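Local coordinates for protein nucleotidyltransferase (Thermus thermophilus HB8, PDB 1WWP) that is of unknown function but probably serves as an all-helical substrate-binding component of a nucleotidyltransferase, at residues L68-E73 with Q112-L117; P56-I60 with A77-D82. All blocks are in the same frame, centred on the assembly; numbering follows the deposited sequence.

Contact 1 (L68-E73 with Q112-L117); sequences LLRDEE and QVLGRL
Arg116 and Glu73 come together from opposite directions, the two terminal nitrogens of Arg116 facing the carboxylate oxygens of Glu73. NH1 of Arg116 donates to OE1 of Glu73 at 3.0 Å, arriving on the syn side of that oxygen, while NH2 pairs with OE2. The modelled NH2 to OE2 separation of 2.4 Å is too short for its exact value to be trusted, though the salt bridge itself is plain. The two planes are inclined by 35°, so this fork is twisted rather than flat. NH1 also makes a weak bond to the carbonyl O of Leu68, 2.9 Å away, which lies at the guanidinium edge, in plane. Arginine suits the place because it can serve a carboxylate and a main-chain carbonyl together.

Beneath the charges lies an apolar layer. CD2 of Leu68 touches CD2 of Leu117 at 3.5 Å, and CD2 of Leu69 reaches CG2 of Val113 at 3.6 Å; each pair crosses at about a right angle. The contact thus joins the turn between helices 56-66 and 71-86 to the C-terminal end of helix 93-116 in the helical bundle.

What positions Glu73 is its place in the third residue of helix 71-86. The backbone N of Arg70, the N-cap residue, donates almost straight (171°) to the anti lone pair of Glu73 OE1, 2.7 Å away; this is the half of a capping-box pattern that Glu73 can supply. OE1 is therefore gripped by two donors, and the helix start and the salt bridge share one carboxylate. With CG beside its backbone N and the chain extended beyond (chi2 -180°), Glu73 spans the gap. Farther out, Leu68 and Leu69 pack on Ala63, and Val113 on Phe37 of helix 20-49.

Contact 2 (P56-I60 with A77-D82); sequences PKGVI and ALGMVD
The carboxylate of Asp82 receives Lys57 at its OD1 oxygen, with NZ 3.6 Å away: a long salt bridge, not a hydrogen bond, between side chains crossing at about a right angle. The pyrrolidine ring of Pro56 takes part through its CB, which touches CG2 of Val81 at 3.7 Å. A cyclic residue costs little here, in the first turn of helix 56-66, where the missing N-H is not needed.

The two segments form an antiparallel helical hairpin: their short axes run at 175° and approach to 9.7 Å, with Pro56, Ile60, Ala77 and Val81 on the facing sides. Between them Ile60 fills the interface. Its CG1 stands beside the backbone N (chi1 -74°), carrying CD1 to CG2 of Val81 at 3.6 Å, while the other branch, CG2, lies 3.7 Å from CB of Ala77. The small alanine gives the branched isoleucine room to approach the opposing backbone. Lys57, amphipathic by nature, lays its CG against CD2 of Leu78 (3.7 Å), and its extended chain brings NZ to the exposed Asp82. Helix 20-49 packs on the pair, with Trp38 touching Pro56 and Phe34 touching Val81.

Both contacts use helix 71-86: contact 1 holds its start against the end of helix 93-116, and contact 2, a little later along it, pairs it with helix 56-66. Their centres are about 13 Å apart, and they meet directly where Leu69 CD1 of contact 1 lies 3.7 Å from Ile60 O of contact 2, so the leucine in the turn packs on the hairpin that the turn joins. The segments alternate along the chain, 56-60, 68-73, 77-82 and 112-117, tying successive helices into one bundle. With no substrate-binding residues established for this chain, neither contact can be placed relative to a site; the second subunit of the assembly touches neither.

Contact 1 (L68-E73 with Q112-L117)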
# COMPACT_ATOMS: atom_id res chain seq x y z
N LEU A 68 13.25 15.91 -18.02
CA LEU A 68 13.72 14.87 -17.11
C LEU A 68 13.17 13.51 -17.52
O LEU A 68 13.73 12.48 -17.17
CB LEU A 68 13.28 15.19 -15.69
CG LEU A 68 14.34 15.68 -14.72
CD1 LEU A 68 15.06 16.90 -15.28
CD2 LEU A 68 13.67 16.02 -13.40
N LEU A 69 12.06 13.53 -18.24
CA LEU A 69 11.44 12.30 -18.71
C LEU A 69 11.12 12.44 -20.18
O LEU A 69 10.47 13.40 -20.59
CB LEU A 69 10.13 12.03 -17.98
CG LEU A 69 10.05 11.73 -16.49
CD1 LEU A 69 8.59 11.65 -16.13
CD2 LEU A 69 10.76 10.40 -16.16
N ARG A 70 11.57 11.49 -20.98
CA ARG A 70 11.23 11.52 -22.39
C ARG A 70 9.75 11.16 -22.39
O ARG A 70 9.26 10.60 -21.41
CB ARG A 70 12.03 10.47 -23.16
CG ARG A 70 13.53 10.70 -23.14
CD ARG A 70 13.88 12.10 -23.63
NE ARG A 70 15.32 12.29 -23.74
CZ ARG A 70 15.95 13.43 -23.49
NH1 ARG A 70 15.27 14.51 -23.12
NH2 ARG A 70 17.27 13.49 -23.61
N ASP A 71 9.04 11.47 -23.47
CA ASP A 71 7.61 11.18 -23.52
C ASP A 71 7.29 9.73 -23.18
O ASP A 71 6.35 9.46 -22.44
CB ASP A 71 7.04 11.55 -24.89
CG ASP A 71 6.82 13.05 -25.05
OD1 ASP A 71 6.49 13.49 -26.17
OD2 ASP A 71 6.97 13.80 -24.06
N GLU A 72 8.08 8.79 -23.70
CA GLU A 72 7.83 7.38 -23.43
C GLU A 72 8.02 7.05 -21.94
O GLU A 72 7.24 6.30 -21.36
CB GLU A 72 8.75 6.49 -24.27
CG GLU A 72 8.48 5.00 -24.08
CD GLU A 72 9.31 4.11 -25.00
OE1 GLU A 72 10.56 4.16 -24.91
OE2 GLU A 72 8.71 3.37 -25.80
N GLU A 73 9.06 7.61 -21.33
CA GLU A 73 9.31 7.38 -19.91
C GLU A 73 8.12 7.96 -19.14
O GLU A 73 7.56 7.32 -18.24
CB GLU A 73 10.59 8.08 -19.47
CG GLU A 73 11.84 7.67 -20.22
CD GLU A 73 13.08 8.40 -19.72
OE1 GLU A 73 13.10 9.65 -19.79
OE2 GLU A 73 14.03 7.73 -19.26
N GLN A 112 17.04 4.91 -13.50
CA GLN A 112 17.60 5.80 -14.51
C GLN A 112 17.25 7.26 -14.26
O GLN A 112 18.08 8.15 -14.46
CB GLN A 112 17.10 5.40 -15.90
CG GLN A 112 17.75 4.16 -16.46
CD GLN A 112 17.18 3.78 -17.81
OE1 GLN A 112 17.03 4.63 -18.69
NE2 GLN A 112 16.87 2.50 -17.99
N VAL A 113 16.02 7.52 -13.83
CA VAL A 113 15.64 8.91 -13.59
C VAL A 113 16.41 9.44 -12.40
O VAL A 113 16.98 10.51 -12.46
CB VAL A 113 14.13 9.05 -13.33
CG1 VAL A 113 13.77 10.53 -13.11
CG2 VAL A 113 13.36 8.50 -14.52
N LEU A 114 16.45 8.68 -11.30
CA LEU A 114 17.16 9.13 -10.12
C LEU A 114 18.60 9.49 -10.46
O LEU A 114 19.14 10.48 -9.97
CB LEU A 114 17.12 8.06 -9.02
CG LEU A 114 15.73 7.84 -8.41
CD1 LEU A 114 15.77 6.72 -7.39
CD2 LEU A 114 15.25 9.13 -7.78
N GLY A 115 19.20 8.68 -11.34
CA GLY A 115 20.57 8.94 -11.76
C GLY A 115 20.72 10.36 -12.28
O GLY A 115 21.50 11.15 -11.74
N ARG A 116 19.98 10.69 -13.33
CA ARG A 116 20.04 12.03 -13.91
C ARG A 116 19.85 13.14 -12.88
O ARG A 116 20.38 14.24 -13.04
CB ARG A 116 18.97 12.17 -15.00
CG ARG A 116 18.98 11.07 -16.03
CD ARG A 116 17.76 11.16 -16.93
NE ARG A 116 17.57 9.93 -17.68
CZ ARG A 116 16.39 9.49 -18.11
NH1 ARG A 116 15.29 10.20 -17.88
NH2 ARG A 116 16.31 8.34 -18.75
N LEU A 117 19.09 12.87 -11.82
CA LEU A 117 18.82 13.88 -10.81
C LEU A 117 20.03 14.32 -9.98
O LEU A 117 19.89 15.17 -9.11
CB LEU A 117 17.71 13.40 -9.87
CG LEU A 117 16.36 13.00 -10.47
CD1 LEU A 117 15.33 12.92 -9.35
CD2 LEU A 117 15.92 14.03 -11.51

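Contact 2 (P56-I60 with A77-D82)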
# COMPACT_ATOMS: atom_id res chain seq x y z
N PRO A 56 1.48 13.19 -7.83
CA PRO A 56 2.37 12.34 -8.61
C PRO A 56 2.24 12.59 -10.12
O PRO A 56 3.24 12.73 -10.84
CB PRO A 56 1.92 10.94 -8.22
CG PRO A 56 1.58 11.11 -6.78
CD PRO A 56 0.78 12.41 -6.79
N LYS A 57 1.00 12.67 -10.61
CA LYS A 57 0.78 12.91 -12.04
C LYS A 57 1.23 14.30 -12.50
O LYS A 57 1.78 14.45 -13.58
CB LYS A 57 -0.70 12.70 -12.40
CG LYS A 57 -1.04 11.25 -12.74
CD LYS A 57 -2.49 11.12 -13.20
CE LYS A 57 -2.83 9.69 -13.59
NZ LYS A 57 -4.29 9.54 -13.92
N GLY A 58 1.00 15.30 -11.67
CA GLY A 58 1.41 16.64 -12.04
C GLY A 58 2.91 16.76 -12.08
O GLY A 58 3.48 17.43 -12.93
N VAL A 59 3.56 16.11 -11.12
CA VAL A 59 5.02 16.15 -11.06
C VAL A 59 5.60 15.44 -12.29
O VAL A 59 6.55 15.89 -12.91
CB VAL A 59 5.56 15.49 -9.74
CG1 VAL A 59 7.09 15.39 -9.79
CG2 VAL A 59 5.14 16.34 -8.56
N ILE A 60 4.98 14.34 -12.66
CA ILE A 60 5.49 13.61 -13.82
C ILE A 60 5.34 14.49 -15.10
O ILE A 60 6.27 14.57 -15.92
CB ILE A 60 4.75 12.22 -13.94
CG1 ILE A 60 5.29 11.29 -12.85
CG2 ILE A 60 4.92 11.65 -15.31
CD1 ILE A 60 4.42 10.04 -12.60
N ALA A 77 5.63 6.23 -16.54
CA ALA A 77 5.53 6.81 -15.20
C ALA A 77 4.06 6.99 -14.79
O ALA A 77 3.67 6.65 -13.67
CB ALA A 77 6.24 8.17 -15.16
N LEU A 78 3.26 7.52 -15.70
CA LEU A 78 1.84 7.74 -15.45
C LEU A 78 1.14 6.40 -15.23
O LEU A 78 0.14 6.31 -14.51
CB LEU A 78 1.20 8.49 -16.63
CG LEU A 78 1.65 9.93 -16.83
CD1 LEU A 78 1.23 10.43 -18.21
CD2 LEU A 78 1.08 10.81 -15.73
N GLY A 79 1.66 5.36 -15.86
CA GLY A 79 1.06 4.05 -15.69
C GLY A 79 1.41 3.57 -14.30
O GLY A 79 0.65 2.85 -13.66
N MSE A 80 2.59 4.00 -13.85
CA MSE A 80 3.07 3.63 -12.53
C MSE A 80 2.14 4.23 -11.47
O MSE A 80 1.83 3.59 -10.48
CB MSE A 80 4.49 4.16 -12.35
CG MSE A 80 5.29 3.51 -11.26
SE MSE A 80 7.17 3.91 -11.47
CE MSE A 80 7.18 5.75 -10.84
N VAL A 81 1.68 5.46 -11.69
CA VAL A 81 0.77 6.08 -10.73
C VAL A 81 -0.54 5.30 -10.69
O VAL A 81 -1.08 5.03 -9.62
CB VAL A 81 0.50 7.57 -11.07
CG1 VAL A 81 -0.60 8.15 -10.13
CG2 VAL A 81 1.78 8.37 -10.89
N ASP A 82 -1.06 4.89 -11.85
CA ASP A 82 -2.30 4.13 -11.85
C ASP A 82 -2.14 2.76 -11.17
O ASP A 82 -3.02 2.33 -10.42
CB ASP A 82 -2.85 3.99 -13.28
CG ASP A 82 -3.43 5.31 -13.82
OD1 ASP A 82 -3.93 6.13 -13.00
OD2 ASP A 82 -3.40 5.52 -15.05